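Local coordinates for protein acyl-coenzyme A oxidase 1 (Yarrowia lipolytica, PDB 5Y9D) that oxidises acyl-CoA with molecular oxygen to trans-2-enoyl-CoA and hydrogen peroxide, using FAD, in peroxisomal fatty acid beta-oxidation, at residues V47-N52 and E56-V61; S123-L128 and I316-H321; M284-V289 and D301-G306; I495-D500 and R566-Q571. One frame throughout, in Å; residues are numbered along the deposited sequence.

Interaction 1 of 4, residues V47-N52 and E56-V61; sequences VTNFLN and EETQIV
The hydroxyl OG1 of T58 is gripped from two residues of helix 44-52. It gives its proton to N49 OD1 across 2.8 Å, lying in the carbonyl plane of that amide, and it receives a hydrogen bond from N52 ND2 at 2.9 Å. The second bond is nearly straight (168° at the hydrogen) and runs in the plane of the N52 amide. A threonine suits the place because one small hydroxyl can donate and accept at once, while asparagines spaced three residues apart present an acceptor and a donor on the same side of their helix. With OG1 beside its own backbone N (chi1 -61°), T58 directs the hydroxyl at both amides and leaves its methyl for T48, whose CG2 lies 4.1 Å from T58 CG2. The hydroxyl of T48 is used differently, bonding to the backbone oxygen of A646. At the end of the first helix the carbonyl O of N52 packs against the methylene CB of E57, at 3.1 Å. The two axes cross at 90°, 8.5 Å apart at their closest, so the chain turns a sharp corner between helices 44-52 and 55-70 in the N-terminal helical region. V47, F50 and L51 of helix 44-52 pack on helix 355-391, whereas E57, I60 and V61 of helix 55-70 rest on helix 107-118.

Interaction 2 of 4, residues S123-L128 and I316-H321; sequences STRTRL and IADSFH
R125 reaches D318 from helix 122-142, and this one ion pair carries the whole contact, the CA atoms of R125 and D318, the nearest across the two segments, being 10.9 Å apart. At the start of the segment S123 serves its own neighbourhood, its OG bonding the backbone N of G264. Next comes R125, a residue long enough to bridge two helices that do not touch by their backbones. Its CG stands anti to the backbone N (chi1 -171°), and after a bend at chi2 the chain reaches the carboxylate, which approaches from the opposite direction. R125 NH1 bonds D318 OD1 at 2.8 Å, and R125 NH2 adds a weak bond to the same D318 OD1 at 3.2 Å. The groups do not meet flat: their planes are 78° apart, D318 OD1 is approached from above the carboxylate plane, and D318 OD2 lies over a face of the guanidinium. That second oxygen is bonded by Q460 NE2, which helps to fix the rotation of the carboxylate, and the buried charge of D318 is thus met by an opposite one. Further along, R127 turns elsewhere, forming a salt bridge with D266 and bonding Y686 of the second subunit. An interdomain salt bridge of this kind ties the N-terminal helical domain to the C-alpha1 domain of the acyl-CoA oxidase fold, with R125 about 8 Å, side chain to side chain, from E464, the probable proton acceptor.

Interaction 3 of 4, residues M284-V289 and D301-G306; sequences MRYAKV and DQLTYG
Y286 meets D301 and L303 within the long linker that leads from the last strand of the middle beta-domain, 275-278, into helix 306-334 of the C-alpha1 domain. The 284-289 segment is a loop, and the contact lies near the surface. Y286 CG lies anti to its carbonyl carbon, beside the backbone N (chi1 -58°), which sends the ring out to both residues. One kind of interaction is polar against aromatic. The carboxylate oxygen D301 OD2 stands over the centre of the Y286 ring, 3.3 Å above its plane, with the carboxylate turned 83° from the ring. An anion above the electron-rich face of a tyrosine is probably not attractive in itself, and D301 is poorly ordered, so its position deserves caution. The other face of the ring is covered by R285 CB, which leaves the ring between a methylene and an oxygen. The second kind is apolar: L303 CB packs obliquely against Y286 CE2 at 3.4 Å. Tyrosine suits this half-exposed place, since its broad ring can touch both residues while its hydroxyl tolerates water. Helix 355-391 extends the apolar patch, because Y286 and L303 both rest on I389. Cutting the side chain back to an alanine is likely to leave L303 and I389 with a gap where the ring had been. A third kind is a weak bond within the loop, from K288 NZ to M284 O at 3.2 Å; the same ammonium has N395 as a further partner. At the far end of the ring, L303 CD1 comes to 3.6 Å from Y286 OH.

Interaction 4 of 4, residues I495-D500 and R566-Q571; sequences IQYVGD and RIHTRQ
Y497 lies within a short 3-10 turn, in which V498 N bonds I495 O and D500 N bonds Y497 O, while H568 and Q571 stand one turn apart on a regular helix. From this tight turn the tyrosine leaves with CG between the backbone N and the carbonyl carbon (chi1 72°), a crowded position that brings its ring up to the helix. Its OH then meets H568 ND1 at 2.8 Å; either atom could be the donor. The bond joins edge to edge: ND1 lies in the plane of the phenol, and the two rings are turned only 5° apart with centroids 6.0 Å from each other, so neither is stacked on the other. Histidine suits the place because its ring nitrogen can serve a buried hydroxyl whichever way the proton lies. S530 of helix 519-544 is a second partner of Y497 OH, and R531 from the same helix bonds the carbonyl of Y497. Here the chain passes from helix 467-486 into the C-terminal helical domain that acyl-CoA oxidases carry beyond the dehydrogenase-like core, and the ring spans from that connecting loop to helix 558-581. A phenylalanine in its place would probably leave H568 ND1 and S530 without their shared hydroxyl and the imidazole less firmly held. The side chain of Q571 lies over one face of the tyrosine ring. V498 CG2 also packs on a ring face, 3.8 Å above the plane and toward the rim.

The four contacts range from buried to superficial. In interaction 4 all three touching residues are buried and a phenol-imidazole hydrogen bond does the work; interaction 3, toward the surface, depends on packing about one ring. Interaction 2 lies nearest the centre of the chain and is the one built on opposite charges, joining segments 188 residues apart in the chain, whereas interaction 1 uses neutral amides and a hydroxyl at a local corner. Interactions 2 and 3 bear on the same element, since the linker of interaction 3 leads into helix 306-334, which holds D318. Interactions 1 and 2 come closest in space, about 4 Å between nearest atoms, without touching.

Interaction 1 of 4, residues V47-N52 and E56-V61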
# COMPACT_ATOMS: atom_id res chain seq x y z
N VAL A 47 4.77 -13.86 27.96
CA VAL A 47 4.05 -12.98 27.03
C VAL A 47 3.41 -13.78 25.89
O VAL A 47 2.28 -13.50 25.51
CB VAL A 47 4.94 -11.88 26.40
CG1 VAL A 47 4.09 -10.90 25.61
CG2 VAL A 47 5.69 -11.12 27.48
N THR A 48 4.12 -14.78 25.37
CA THR A 48 3.60 -15.66 24.31
C THR A 48 2.30 -16.35 24.80
O THR A 48 1.31 -16.39 24.09
CB THR A 48 4.67 -16.69 23.85
OG1 THR A 48 5.88 -16.01 23.46
CG2 THR A 48 4.20 -17.48 22.66
N ASN A 49 2.32 -16.82 26.04
CA ASN A 49 1.15 -17.43 26.70
C ASN A 49 0.01 -16.45 26.92
O ASN A 49 -1.14 -16.78 26.74
CB ASN A 49 1.58 -18.06 28.03
CG ASN A 49 2.41 -19.30 27.81
OD1 ASN A 49 2.42 -19.88 26.70
ND2 ASN A 49 3.12 -19.73 28.85
N PHE A 50 0.36 -15.23 27.27
CA PHE A 50 -0.64 -14.19 27.36
C PHE A 50 -1.31 -13.93 26.01
O PHE A 50 -2.51 -13.72 25.95
CB PHE A 50 0.02 -12.92 27.84
CG PHE A 50 -0.82 -11.72 27.70
CD1 PHE A 50 -1.71 -11.38 28.70
CD2 PHE A 50 -0.73 -10.92 26.58
CE1 PHE A 50 -2.50 -10.25 28.57
CE2 PHE A 50 -1.53 -9.81 26.43
CZ PHE A 50 -2.41 -9.46 27.44
N LEU A 51 -0.53 -13.91 24.93
CA LEU A 51 -1.09 -13.70 23.60
C LEU A 51 -1.92 -14.87 23.11
O LEU A 51 -2.88 -14.66 22.41
CB LEU A 51 0.01 -13.42 22.58
CG LEU A 51 0.64 -12.05 22.67
CD1 LEU A 51 1.87 -12.01 21.79
CD2 LEU A 51 -0.36 -10.98 22.25
N ASN A 52 -1.59 -16.08 23.50
CA ASN A 52 -2.34 -17.24 23.00
C ASN A 52 -3.49 -17.69 23.89
O ASN A 52 -4.24 -18.58 23.50
CB ASN A 52 -1.40 -18.42 22.79
CG ASN A 52 -0.44 -18.19 21.67
OD1 ASN A 52 -0.79 -17.54 20.71
ND2 ASN A 52 0.80 -18.70 21.79
N GLU A 56 -1.41 -24.08 27.37
CA GLU A 56 -2.02 -25.14 26.59
C GLU A 56 -2.21 -24.69 25.15
O GLU A 56 -1.94 -25.44 24.22
CB GLU A 56 -3.36 -25.55 27.19
CG GLU A 56 -3.27 -25.97 28.66
CD GLU A 56 -2.22 -27.04 28.89
OE1 GLU A 56 -2.27 -28.09 28.18
OE2 GLU A 56 -1.36 -26.83 29.80
N GLU A 57 -2.64 -23.45 24.97
CA GLU A 57 -2.91 -22.93 23.63
C GLU A 57 -1.60 -22.72 22.87
O GLU A 57 -1.49 -23.05 21.70
CB GLU A 57 -3.70 -21.63 23.70
CG GLU A 57 -4.90 -21.64 24.64
CD GLU A 57 -5.91 -22.74 24.35
OE1 GLU A 57 -5.93 -23.29 23.22
OE2 GLU A 57 -6.71 -23.05 25.26
N THR A 58 -0.61 -22.20 23.56
CA THR A 58 0.71 -22.09 22.98
C THR A 58 1.27 -23.43 22.53
O THR A 58 1.90 -23.50 21.46
CB THR A 58 1.65 -21.45 23.98
OG1 THR A 58 1.14 -20.15 24.27
CG2 THR A 58 3.05 -21.34 23.41
N GLN A 59 1.04 -24.48 23.31
CA GLN A 59 1.53 -25.79 22.92
C GLN A 59 0.86 -26.26 21.64
O GLN A 59 1.52 -26.83 20.77
CB GLN A 59 1.34 -26.82 24.02
CG GLN A 59 2.51 -26.87 24.99
CD GLN A 59 2.30 -27.92 26.09
OE1 GLN A 59 2.11 -29.12 25.79
NE2 GLN A 59 2.31 -27.47 27.35
N ILE A 60 -0.44 -26.00 21.52
CA ILE A 60 -1.21 -26.38 20.36
C ILE A 60 -0.74 -25.56 19.17
O ILE A 60 -0.56 -26.07 18.07
CB ILE A 60 -2.71 -26.20 20.63
CG1 ILE A 60 -3.19 -27.31 21.57
CG2 ILE A 60 -3.53 -26.25 19.35
CD1 ILE A 60 -4.58 -27.08 22.13
N VAL A 61 -0.52 -24.28 19.40
CA VAL A 61 -0.00 -23.40 18.34
C VAL A 61 1.38 -23.83 17.87
O VAL A 61 1.65 -23.79 16.66
CB VAL A 61 -0.01 -21.93 18.80
CG1 VAL A 61 0.92 -21.06 17.96
CG2 VAL A 61 -1.44 -21.42 18.78

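Interaction 2 of 4, residues S123-L128 and I316-H321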
# COMPACT_ATOMS: atom_id res chain seq x y z
N SER A 123 -1.49 -17.86 -0.88
CA SER A 123 -2.14 -18.51 -2.00
C SER A 123 -2.77 -19.88 -1.58
O SER A 123 -3.94 -20.16 -1.87
CB SER A 123 -1.18 -18.65 -3.19
OG SER A 123 -0.91 -17.38 -3.82
N THR A 124 -2.02 -20.71 -0.85
CA THR A 124 -2.53 -22.02 -0.43
C THR A 124 -3.64 -21.85 0.61
O THR A 124 -4.60 -22.61 0.67
CB THR A 124 -1.45 -22.87 0.25
OG1 THR A 124 -0.36 -23.11 -0.65
CG2 THR A 124 -2.04 -24.21 0.71
N ARG A 125 -3.47 -20.85 1.46
CA ARG A 125 -4.47 -20.61 2.44
C ARG A 125 -5.81 -20.34 1.73
O ARG A 125 -6.78 -21.01 1.98
CB ARG A 125 -4.02 -19.47 3.34
CG ARG A 125 -4.90 -19.25 4.54
CD ARG A 125 -5.95 -18.17 4.28
NE ARG A 125 -6.88 -18.14 5.40
CZ ARG A 125 -6.64 -17.56 6.57
NH1 ARG A 125 -5.48 -16.97 6.78
NH2 ARG A 125 -7.55 -17.60 7.53
N THR A 126 -5.82 -19.43 0.76
CA THR A 126 -7.06 -19.13 0.05
C THR A 126 -7.60 -20.32 -0.75
O THR A 126 -8.83 -20.58 -0.77
CB THR A 126 -6.84 -17.96 -0.89
OG1 THR A 126 -6.37 -16.86 -0.13
CG2 THR A 126 -8.12 -17.56 -1.60
N ARG A 127 -6.68 -21.03 -1.43
CA ARG A 127 -7.08 -22.10 -2.33
C ARG A 127 -7.67 -23.29 -1.56
O ARG A 127 -8.51 -24.02 -2.05
CB ARG A 127 -5.92 -22.55 -3.21
CG ARG A 127 -6.36 -23.46 -4.36
CD ARG A 127 -5.59 -23.14 -5.61
NE ARG A 127 -5.82 -24.09 -6.68
CZ ARG A 127 -4.92 -24.43 -7.61
NH1 ARG A 127 -3.69 -23.90 -7.61
NH2 ARG A 127 -5.26 -25.30 -8.55
N LEU A 128 -7.24 -23.46 -0.34
CA LEU A 128 -7.84 -24.46 0.50
C LEU A 128 -9.16 -23.93 1.05
O LEU A 128 -10.15 -24.63 1.18
CB LEU A 128 -6.88 -24.76 1.64
CG LEU A 128 -7.30 -25.85 2.60
CD1 LEU A 128 -7.64 -27.11 1.85
CD2 LEU A 128 -6.15 -26.09 3.56
N ILE A 316 -9.72 -11.12 11.38
CA ILE A 316 -9.24 -10.29 12.44
C ILE A 316 -7.91 -10.91 12.92
O ILE A 316 -6.95 -10.21 13.19
CB ILE A 316 -10.26 -10.12 13.58
CG1 ILE A 316 -11.57 -9.53 13.06
CG2 ILE A 316 -9.76 -9.14 14.62
CD1 ILE A 316 -12.77 -9.95 13.89
N ALA A 317 -7.85 -12.23 12.96
CA ALA A 317 -6.64 -12.93 13.39
C ALA A 317 -5.55 -12.82 12.35
O ALA A 317 -4.40 -12.57 12.71
CB ALA A 317 -6.96 -14.40 13.67
N ASP A 318 -5.87 -13.01 11.07
CA ASP A 318 -4.86 -12.83 10.04
C ASP A 318 -4.20 -11.50 10.24
O ASP A 318 -2.99 -11.43 10.25
CB ASP A 318 -5.41 -12.87 8.61
CG ASP A 318 -6.18 -14.12 8.30
OD1 ASP A 318 -5.89 -15.18 8.91
OD2 ASP A 318 -7.08 -14.03 7.43
N SER A 319 -4.98 -10.45 10.44
CA SER A 319 -4.42 -9.13 10.64
C SER A 319 -3.39 -9.13 11.77
O SER A 319 -2.32 -8.57 11.61
CB SER A 319 -5.53 -8.11 10.93
OG SER A 319 -6.40 -7.95 9.84
N PHE A 320 -3.70 -9.75 12.89
CA PHE A 320 -2.69 -9.95 13.94
C PHE A 320 -1.50 -10.75 13.43
O PHE A 320 -0.35 -10.32 13.54
CB PHE A 320 -3.27 -10.65 15.15
CG PHE A 320 -2.23 -11.18 16.13
CD1 PHE A 320 -1.52 -10.32 16.94
CD2 PHE A 320 -1.99 -12.54 16.25
CE1 PHE A 320 -0.58 -10.81 17.86
CE2 PHE A 320 -1.07 -13.04 17.17
CZ PHE A 320 -0.35 -12.17 17.97
N HIS A 321 -1.76 -11.93 12.87
CA HIS A 321 -0.64 -12.81 12.52
C HIS A 321 0.32 -12.27 11.45
O HIS A 321 1.54 -12.34 11.61
CB HIS A 321 -1.18 -14.16 12.13
CG HIS A 321 -1.65 -14.95 13.29
ND1 HIS A 321 -2.97 -15.22 13.53
CD2 HIS A 321 -0.96 -15.50 14.32
CE1 HIS A 321 -3.09 -15.94 14.63
NE2 HIS A 321 -1.88 -16.15 15.11

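Interaction 3 of 4, residues M284-V289 and D301-G306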
# COMPACT_ATOMS: atom_id res chain seq x y z
N MET A 284 -31.86 -25.81 1.95
CA MET A 284 -33.21 -25.53 2.45
C MET A 284 -33.36 -25.61 3.96
O MET A 284 -34.41 -26.00 4.47
CB MET A 284 -34.22 -26.50 1.80
CG MET A 284 -34.41 -26.33 0.31
SD MET A 284 -35.95 -27.01 -0.33
CE MET A 284 -35.61 -27.03 -2.09
N ARG A 285 -32.33 -25.23 4.69
CA ARG A 285 -32.42 -25.23 6.13
C ARG A 285 -33.46 -24.19 6.57
O ARG A 285 -34.31 -24.47 7.43
CB ARG A 285 -31.05 -24.95 6.74
CG ARG A 285 -30.91 -25.39 8.17
CD ARG A 285 -29.50 -25.19 8.68
NE ARG A 285 -29.39 -25.60 10.08
CZ ARG A 285 -28.97 -26.79 10.51
NH1 ARG A 285 -28.92 -27.02 11.82
NH2 ARG A 285 -28.59 -27.74 9.68
N TYR A 286 -33.43 -23.03 5.93
CA TYR A 286 -34.26 -21.90 6.31
C TYR A 286 -35.32 -21.52 5.28
O TYR A 286 -36.44 -21.17 5.64
CB TYR A 286 -33.36 -20.67 6.53
CG TYR A 286 -32.30 -20.88 7.58
CD1 TYR A 286 -32.62 -21.41 8.81
CD2 TYR A 286 -30.97 -20.52 7.33
CE1 TYR A 286 -31.65 -21.61 9.78
CE2 TYR A 286 -30.00 -20.71 8.30
CZ TYR A 286 -30.35 -21.25 9.52
OH TYR A 286 -29.41 -21.44 10.51
N ALA A 287 -34.95 -21.56 4.01
CA ALA A 287 -35.85 -21.26 2.91
C ALA A 287 -36.14 -22.54 2.17
O ALA A 287 -35.23 -23.28 1.87
CB ALA A 287 -35.19 -20.26 1.98
N LYS A 288 -37.42 -22.79 1.85
CA LYS A 288 -37.85 -24.05 1.25
C LYS A 288 -38.66 -23.82 -0.00
O LYS A 288 -39.25 -22.77 -0.20
CB LYS A 288 -38.69 -24.85 2.24
CG LYS A 288 -37.89 -25.40 3.41
CD LYS A 288 -38.51 -25.03 4.76
CE LYS A 288 -37.58 -25.23 5.96
NZ LYS A 288 -37.13 -26.65 6.12
N VAL A 289 -38.68 -24.82 -0.85
CA VAL A 289 -39.50 -24.82 -2.03
C VAL A 289 -39.98 -26.23 -2.18
O VAL A 289 -39.17 -27.16 -2.16
CB VAL A 289 -38.70 -24.45 -3.29
CG1 VAL A 289 -39.60 -24.55 -4.52
CG2 VAL A 289 -38.14 -23.04 -3.16
N ASP A 301 -34.35 -14.70 7.85
CA ASP A 301 -32.91 -14.85 8.10
C ASP A 301 -32.08 -14.18 7.00
O ASP A 301 -32.50 -14.13 5.83
CB ASP A 301 -32.54 -16.33 8.14
CG ASP A 301 -32.62 -16.93 9.54
OD1 ASP A 301 -32.70 -16.18 10.54
OD2 ASP A 301 -32.58 -18.18 9.64
N GLN A 302 -30.90 -13.70 7.38
CA GLN A 302 -29.86 -13.26 6.44
C GLN A 302 -28.73 -14.30 6.45
O GLN A 302 -27.56 -13.99 6.18
CB GLN A 302 -29.31 -11.90 6.86
CG GLN A 302 -28.69 -11.09 5.72
CD GLN A 302 -29.65 -10.09 5.10
OE1 GLN A 302 -29.78 -10.01 3.87
NE2 GLN A 302 -30.33 -9.31 5.93
N LEU A 303 -29.11 -15.55 6.74
CA LEU A 303 -28.17 -16.62 7.02
C LEU A 303 -27.88 -17.44 5.77
O LEU A 303 -27.46 -18.60 5.86
CB LEU A 303 -28.70 -17.53 8.15
CG LEU A 303 -29.17 -16.86 9.46
CD1 LEU A 303 -29.05 -17.84 10.62
CD2 LEU A 303 -28.42 -15.58 9.81
N THR A 304 -28.11 -16.83 4.61
CA THR A 304 -27.56 -17.30 3.34
C THR A 304 -26.07 -16.96 3.25
O THR A 304 -25.31 -17.66 2.56
CB THR A 304 -28.34 -16.71 2.13
OG1 THR A 304 -28.97 -15.48 2.51
CG2 THR A 304 -29.42 -17.68 1.66
N TYR A 305 -25.65 -15.91 3.96
CA TYR A 305 -24.25 -15.46 4.01
C TYR A 305 -23.59 -15.83 5.34
O TYR A 305 -22.70 -15.13 5.80
CB TYR A 305 -24.18 -13.94 3.81
CG TYR A 305 -25.19 -13.42 2.82
CD1 TYR A 305 -25.05 -13.68 1.46
CD2 TYR A 305 -26.29 -12.68 3.23
CE1 TYR A 305 -25.98 -13.21 0.54
CE2 TYR A 305 -27.22 -12.20 2.32
CZ TYR A 305 -27.06 -12.47 0.97
OH TYR A 305 -27.99 -11.99 0.06
N GLY A 306 -24.04 -16.92 5.96
CA GLY A 306 -23.51 -17.35 7.25
C GLY A 306 -22.03 -17.69 7.23
O GLY A 306 -21.31 -17.43 8.20

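Interaction 4 of 4, residues I495-D500 and R566-Q571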
# COMPACT_ATOMS: atom_id res chain seq x y z
N ILE A 495 -21.85 -2.57 23.34
CA ILE A 495 -22.43 -1.28 23.01
C ILE A 495 -23.16 -0.58 24.14
O ILE A 495 -23.70 0.48 23.94
CB ILE A 495 -23.36 -1.35 21.79
CG1 ILE A 495 -22.98 -2.49 20.86
CG2 ILE A 495 -23.31 -0.04 21.03
CD1 ILE A 495 -23.64 -2.44 19.50
N GLN A 496 -23.14 -1.14 25.33
CA GLN A 496 -23.90 -0.60 26.45
C GLN A 496 -23.49 0.82 26.83
O GLN A 496 -24.32 1.63 27.21
CB GLN A 496 -23.80 -1.53 27.66
CG GLN A 496 -24.51 -2.85 27.47
CD GLN A 496 -24.90 -3.47 28.79
OE1 GLN A 496 -24.13 -4.20 29.40
NE2 GLN A 496 -26.11 -3.17 29.24
N TYR A 497 -22.21 1.11 26.72
CA TYR A 497 -21.64 2.37 27.17
C TYR A 497 -22.26 3.54 26.44
O TYR A 497 -22.21 4.66 26.91
CB TYR A 497 -20.14 2.37 26.94
CG TYR A 497 -19.77 2.50 25.48
CD1 TYR A 497 -19.73 1.39 24.67
CD2 TYR A 497 -19.46 3.72 24.93
CE1 TYR A 497 -19.39 1.49 23.35
CE2 TYR A 497 -19.12 3.83 23.60
CZ TYR A 497 -19.08 2.71 22.82
OH TYR A 497 -18.75 2.81 21.51
N VAL A 498 -22.83 3.28 25.28
CA VAL A 498 -23.43 4.32 24.47
C VAL A 498 -24.54 5.00 25.26
O VAL A 498 -24.81 6.18 25.07
CB VAL A 498 -23.94 3.79 23.12
CG1 VAL A 498 -24.64 4.90 22.35
CG2 VAL A 498 -22.78 3.27 22.29
N GLY A 499 -25.20 4.24 26.12
CA GLY A 499 -26.20 4.76 27.04
C GLY A 499 -25.77 5.77 28.10
O GLY A 499 -26.53 6.67 28.42
N ASP A 500 -24.59 5.60 28.68
CA ASP A 500 -24.11 6.39 29.82
C ASP A 500 -23.72 7.84 29.56
O ASP A 500 -23.38 8.20 28.45
CB ASP A 500 -22.94 5.66 30.49
CG ASP A 500 -23.23 4.20 30.72
OD1 ASP A 500 -24.35 3.87 31.15
OD2 ASP A 500 -22.34 3.37 30.49
N ARG A 566 -15.49 3.72 12.97
CA ARG A 566 -14.08 3.90 13.20
C ARG A 566 -13.76 4.14 14.64
O ARG A 566 -12.91 3.44 15.13
CB ARG A 566 -13.49 5.06 12.38
CG ARG A 566 -11.98 4.90 12.17
CD ARG A 566 -11.24 6.17 12.42
NE ARG A 566 -11.03 6.92 11.20
CZ ARG A 566 -10.76 8.22 11.17
NH1 ARG A 566 -10.70 8.92 12.32
NH2 ARG A 566 -10.55 8.84 10.00
N ILE A 567 -14.39 5.14 15.28
CA ILE A 567 -14.11 5.41 16.70
C ILE A 567 -14.52 4.24 17.61
O ILE A 567 -13.82 3.92 18.53
CB ILE A 567 -14.81 6.66 17.28
CG1 ILE A 567 -14.92 7.79 16.28
CG2 ILE A 567 -14.04 7.16 18.50
CD1 ILE A 567 -13.58 8.23 15.73
N HIS A 568 -15.66 3.63 17.35
CA HIS A 568 -16.20 2.61 18.27
C HIS A 568 -15.36 1.34 18.22
O HIS A 568 -15.09 0.70 19.23
CB HIS A 568 -17.65 2.28 17.90
CG HIS A 568 -18.11 0.95 18.40
ND1 HIS A 568 -18.47 0.73 19.71
CD2 HIS A 568 -18.22 -0.24 17.78
CE1 HIS A 568 -18.81 -0.54 19.87
NE2 HIS A 568 -18.66 -1.15 18.71
N THR A 569 -14.96 0.97 17.01
CA THR A 569 -14.00 -0.09 16.80
C THR A 569 -12.71 0.22 17.54
O THR A 569 -12.22 -0.65 18.30
CB THR A 569 -13.66 -0.32 15.32
OG1 THR A 569 -14.85 -0.71 14.61
CG2 THR A 569 -12.67 -1.44 15.19
N ARG A 570 -12.16 1.43 17.35
CA ARG A 570 -10.89 1.71 18.03
C ARG A 570 -11.05 1.66 19.55
O ARG A 570 -10.16 1.14 20.24
CB ARG A 570 -10.26 3.03 17.59
CG ARG A 570 -8.92 3.29 18.28
CD ARG A 570 -7.88 2.21 17.93
NE ARG A 570 -6.73 2.87 17.31
CZ ARG A 570 -6.43 2.86 16.02
NH1 ARG A 570 -7.12 2.16 15.15
NH2 ARG A 570 -5.39 3.56 15.61
N GLN A 571 -12.19 2.17 20.05
CA GLN A 571 -12.56 2.10 21.47
C GLN A 571 -12.73 0.65 21.95
O GLN A 571 -12.36 0.30 23.06
CB GLN A 571 -13.83 2.96 21.72
CG GLN A 571 -14.43 2.88 23.12
CD GLN A 571 -15.26 1.63 23.34
OE1 GLN A 571 -15.88 1.10 22.40
NE2 GLN A 571 -15.23 1.11 24.54